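Local coordinates for benzoylformate decarboxylase (PDB 4Q9D), which belongs to the thiamine diphosphate-dependent enzyme family and forms an assembly of four chains with a bound magnesium ion, at residues M355-V360 and M382-T387; W445-H450 and D520-L525. All blocks are in the same frame, centred on the assembly; numbering follows the deposited sequence. Where two conformers were deposited one is given.

Contact 1. Residues M355-V360 and M382-T387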
# COMPACT_ATOMS: atom_id res chain seq x y z
N MET B 355 32.78 33.88 -15.00
CA MET B 355 32.07 35.09 -14.60
C MET B 355 31.07 34.83 -13.48
O MET B 355 30.80 33.68 -13.11
CB MET B 355 31.37 35.68 -15.82
CG MET B 355 30.37 34.75 -16.42
SD MET B 355 29.80 35.33 -18.02
CE MET B 355 31.13 34.77 -19.09
N THR B 356 30.56 35.91 -12.90
CA THR B 356 29.53 35.82 -11.89
C THR B 356 28.21 35.36 -12.55
O THR B 356 27.97 35.62 -13.73
CB THR B 356 29.29 37.18 -11.22
OG1 THR B 356 28.87 38.12 -12.21
CG2 THR B 356 30.56 37.69 -10.55
N SER B 357 27.35 34.70 -11.79
CA SER B 357 26.01 34.42 -12.31
C SER B 357 25.25 35.73 -12.60
O SER B 357 24.39 35.79 -13.49
CB SER B 357 25.22 33.51 -11.36
OG SER B 357 25.36 33.92 -10.01
N ASN B 358 25.59 36.77 -11.86
CA ASN B 358 25.00 38.09 -12.12
C ASN B 358 25.32 38.58 -13.55
O ASN B 358 24.43 39.09 -14.25
CB ASN B 358 25.48 39.08 -11.04
CG ASN B 358 24.86 40.45 -11.20
OD1 ASN B 358 23.64 40.60 -11.14
ND2 ASN B 358 25.70 41.47 -11.43
N ALA B 359 26.56 38.40 -13.99
CA ALA B 359 26.93 38.72 -15.37
C ALA B 359 26.11 37.91 -16.37
O ALA B 359 25.61 38.44 -17.35
CB ALA B 359 28.42 38.45 -15.61
N VAL B 360 26.00 36.60 -16.12
CA VAL B 360 25.31 35.70 -17.04
C VAL B 360 23.87 36.10 -17.26
O VAL B 360 23.39 36.16 -18.38
CB VAL B 360 25.30 34.21 -16.52
CG1 VAL B 360 24.45 33.33 -17.44
CG2 VAL B 360 26.70 33.67 -16.40
N MET B 382 18.85 31.65 -8.14
CA MET B 382 17.50 32.20 -8.12
C MET B 382 17.48 33.73 -7.99
O MET B 382 16.65 34.41 -8.62
CB MET B 382 16.68 31.56 -6.99
CG MET B 382 16.16 30.14 -7.34
SD MET B 382 14.92 30.06 -8.66
CE MET B 382 13.46 30.85 -7.93
N LEU B 383 18.40 34.29 -7.20
CA LEU B 383 18.44 35.75 -7.03
C LEU B 383 18.70 36.43 -8.36
O LEU B 383 18.06 37.43 -8.68
CB LEU B 383 19.51 36.17 -6.01
CG LEU B 383 19.76 37.69 -5.87
CD1 LEU B 383 18.47 38.47 -5.55
CD2 LEU B 383 20.86 38.00 -4.84
N ASP B 384 19.60 35.85 -9.17
CA ASP B 384 19.94 36.41 -10.48
C ASP B 384 18.78 36.38 -11.46
O ASP B 384 18.59 37.30 -12.25
CB ASP B 384 21.16 35.68 -11.06
CG ASP B 384 22.34 35.71 -10.09
OD1 ASP B 384 22.71 36.81 -9.62
OD2 ASP B 384 22.86 34.64 -9.73
N LEU B 385 18.00 35.30 -11.42
CA LEU B 385 16.83 35.19 -12.28
C LEU B 385 15.84 36.27 -11.86
O LEU B 385 15.28 36.97 -12.70
CB LEU B 385 16.20 33.80 -12.11
CG LEU B 385 14.72 33.66 -12.49
CD1 LEU B 385 14.62 33.40 -13.96
CD2 LEU B 385 14.05 32.54 -11.67
N PHE B 386 15.61 36.38 -10.55
CA PHE B 386 14.69 37.38 -10.03
C PHE B 386 15.12 38.81 -10.45
O PHE B 386 14.31 39.63 -10.90
CB PHE B 386 14.60 37.24 -8.50
CG PHE B 386 13.85 38.37 -7.83
CD1 PHE B 386 12.46 38.45 -7.90
CD2 PHE B 386 14.55 39.36 -7.13
CE1 PHE B 386 11.78 39.50 -7.29
CE2 PHE B 386 13.87 40.41 -6.52
CZ PHE B 386 12.47 40.48 -6.60
N THR B 387 16.41 39.09 -10.30
CA THR B 387 16.95 40.42 -10.60
C THR B 387 16.85 40.78 -12.06
O THR B 387 16.42 41.87 -12.40
CB THR B 387 18.41 40.52 -10.18
OG1 THR B 387 18.48 40.27 -8.78
CG2 THR B 387 18.98 41.91 -10.50
O HOH W 1 21.87 39.26 -9.89
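Ser357 and Asn358, in the first turn of helix 357-367, face Asp384 in the first turns of helix 382-388, and the two backbones come closest at Asn358 and Asp384, whose CA atoms lie 5.6 Å apart. The carboxylate of Asp384 carries the contact. Its OD2 accepts a short hydrogen bond of 2.6 Å from Ser357 OG, and the hydroxyl arrives from above the carboxylate plane, 45° out of it. Ser357 can make this reach because its OG stands between the backbone N and the carbonyl carbon (chi1 44°), on a CB that points at the neighbouring helix; serine suits the place, its short hydroxyl donating to a carboxylate on so near a helix. The other oxygen, Asp384 OD1, lies 3.6 Å from Asn358 CA, against the backbone of the turn.

Asn358 meets the carboxylate through water. One water donates to Asp384 OD1 at 2.6 Å and to Asn358 OD1 at 2.5 Å, bridging an amide and a carboxylate whose planes are 46° apart. Asn358 OD1 also accepts from Trp388 NE1, just past the second segment, while its ND2 donates to His346 O and Asp348 OD2; an amide, acceptor at one branch and donor at the other, fits this junction. Both carboxylate oxygens are thus engaged, which would hold the group's rotation.

Thr356 starts the first helix: its OG1 accepts from Ala359 N at 2.9 Å and also bonds to Asp348 OD2, which ties this cap to the Asn358 amide. In the second helix, Thr387 OG1 turns back to Leu383 O, which also accepts from Thr387 N. The ensemble combines a threonine N-cap with a polar, water-bridged helix-helix contact on the domain surface, where strand 373-377 joins the two helices in the parallel alpha/beta fold of thiamine diphosphate-binding domains.

Contact 2. Residues W445-H450 and D520-L525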
# COMPACT_ATOMS: atom_id res chain seq x y z
N TRP B 445 19.07 14.96 -26.62
CA TRP B 445 19.07 14.19 -27.87
C TRP B 445 17.72 14.33 -28.54
O TRP B 445 17.64 14.49 -29.75
CB TRP B 445 19.38 12.71 -27.60
CG TRP B 445 19.36 11.85 -28.82
CD1 TRP B 445 20.37 11.71 -29.74
CD2 TRP B 445 18.31 10.98 -29.25
NE1 TRP B 445 19.99 10.83 -30.72
CE2 TRP B 445 18.74 10.35 -30.45
CE3 TRP B 445 17.03 10.67 -28.75
CZ2 TRP B 445 17.93 9.44 -31.16
CZ3 TRP B 445 16.23 9.74 -29.45
CH2 TRP B 445 16.69 9.14 -30.64
N THR B 446 16.66 14.25 -27.75
CA THR B 446 15.31 14.43 -28.27
C THR B 446 15.13 15.86 -28.82
O THR B 446 14.48 16.05 -29.85
CB THR B 446 14.25 14.14 -27.18
OG1 THR B 446 14.44 12.82 -26.68
CG2 THR B 446 12.82 14.26 -27.73
N ALA B 447 15.70 16.85 -28.13
CA ALA B 447 15.65 18.23 -28.64
C ALA B 447 16.31 18.32 -30.03
O ALA B 447 15.79 18.93 -30.95
CB ALA B 447 16.35 19.21 -27.64
N ALA B 448 17.47 17.67 -30.18
CA ALA B 448 18.17 17.73 -31.46
C ALA B 448 17.41 16.95 -32.52
O ALA B 448 17.24 17.45 -33.62
CB ALA B 448 19.59 17.22 -31.33
N GLN B 449 16.92 15.76 -32.17
CA GLN B 449 16.11 14.96 -33.10
C GLN B 449 14.89 15.71 -33.64
O GLN B 449 14.50 15.50 -34.78
CB GLN B 449 15.67 13.64 -32.44
CG GLN B 449 16.83 12.67 -32.22
CD GLN B 449 17.46 12.25 -33.56
OE1 GLN B 449 16.80 11.67 -34.39
NE2 GLN B 449 18.73 12.57 -33.76
N HIS B 450 14.25 16.53 -32.81
CA HIS B 450 13.06 17.27 -33.26
C HIS B 450 13.35 18.72 -33.61
O HIS B 450 12.41 19.49 -33.85
CB HIS B 450 11.93 17.18 -32.23
CG HIS B 450 11.43 15.79 -32.02
ND1 HIS B 450 10.26 15.33 -32.57
CD2 HIS B 450 11.98 14.74 -31.36
CE1 HIS B 450 10.10 14.06 -32.25
NE2 HIS B 450 11.13 13.67 -31.53
N ASP B 520 18.48 26.73 -36.39
CA ASP B 520 17.44 25.70 -36.38
C ASP B 520 17.94 24.58 -35.45
O ASP B 520 19.03 24.03 -35.64
CB ASP B 520 17.15 25.18 -37.79
CG ASP B 520 18.37 25.15 -38.67
OD1 ASP B 520 19.50 25.03 -38.12
OD2 ASP B 520 18.22 25.25 -39.90
N GLY B 521 17.18 24.30 -34.41
CA GLY B 521 17.62 23.32 -33.44
C GLY B 521 18.26 23.91 -32.20
O GLY B 521 18.63 25.09 -32.15
N PRO B 522 18.39 23.08 -31.18
CA PRO B 522 18.80 23.51 -29.84
C PRO B 522 20.29 23.77 -29.78
O PRO B 522 21.08 23.19 -30.52
CB PRO B 522 18.47 22.27 -28.98
CG PRO B 522 18.69 21.13 -29.93
CD PRO B 522 18.15 21.62 -31.26
N THR B 523 20.68 24.62 -28.84
CA THR B 523 22.09 24.86 -28.56
C THR B 523 22.30 24.73 -27.06
O THR B 523 21.46 25.15 -26.26
CB THR B 523 22.49 26.31 -28.97
OG1 THR B 523 22.18 26.53 -30.34
CG2 THR B 523 23.97 26.57 -28.71
N VAL B 524 23.43 24.13 -26.70
CA VAL B 524 23.90 24.07 -25.34
C VAL B 524 25.10 25.03 -25.18
O VAL B 524 26.16 24.82 -25.75
CB VAL B 524 24.29 22.63 -24.95
CG1 VAL B 524 24.85 22.59 -23.51
CG2 VAL B 524 23.07 21.66 -25.13
N LEU B 525 24.90 26.09 -24.41
CA LEU B 525 25.98 27.06 -24.17
C LEU B 525 26.49 26.81 -22.76
O LEU B 525 25.75 26.91 -21.78
CB LEU B 525 25.47 28.50 -24.32
CG LEU B 525 24.96 28.87 -25.72
CD1 LEU B 525 24.42 30.31 -25.74
CD2 LEU B 525 26.01 28.66 -26.80
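Pro522 sets its ring against Ala447 and Ala448, near the C-terminal end of helix 443-449. The ring's CG does most of the touching: it lies 3.8 Å from Ala447 CB and 4.2 Å from Ala448 CB. The ring also lies over the face of the peptide joining the two alanines, with CG above Ala447 C and Ala448 N, 3.7 Å from that nitrogen. CD is over the same face, 3.6 Å from Ala447 O. No hydrogen bond crosses the contact, which is van der Waals packing. Alanine suits this helix face, since its single methyl lets the ring come close to the main chain, and proline offers a compact apolar edge with no N-H that would need a partner.

Gly521 delivers the proline. It sits at a positive phi of 99° (psi 165°), a backbone shape that suits glycine, at the bend leading into strand 523-528. The CA atoms of Gly521 and Ala448 are 6.0 Å apart, the closest backbone approach.

On the far side of the helix, Gln449 CG lies over the centre of the Trp445 ring, 3.4 Å above its plane, and Trp445 NE1 donates to Pro485 O of the second subunit. The helix thus has one flank at the subunit interface and another on the proline. Ala447 also packs on Val413 of helix 408-421, while Pro522 touches Phe456 of strand 454-460 and Cys498. Beyond the proline, Thr523 and Leu525 pair with strand 454-460 and Val524 with strand 499-502, placing the contact at the entry of a central sheet strand, whose Thr523 and Leu525 side chains touch helix 506-518.

How the contacts relate
Contact 1 and contact 2 follow one another along the chain, the first closing before the second opens, with centres 24 Å apart and nearest atoms about 8 Å apart, without touching. Both lie around the parallel sheet ordered 397-399, 373-377, 428-433, 454-460, 523-528, 499-502. Contact 1 joins helices on either side in sequence of strand 373-377, whereas contact 2 packs helix 443-449 on the start of strand 523-528. That last strand links them: Val527 touches Met355 and Val360 of contact 1's first segment. The sheet they share belongs to the domain that binds magnesium through Asp434, Asn461 and Glu463, and the Ser357 side chain is about 10 Å from that ion.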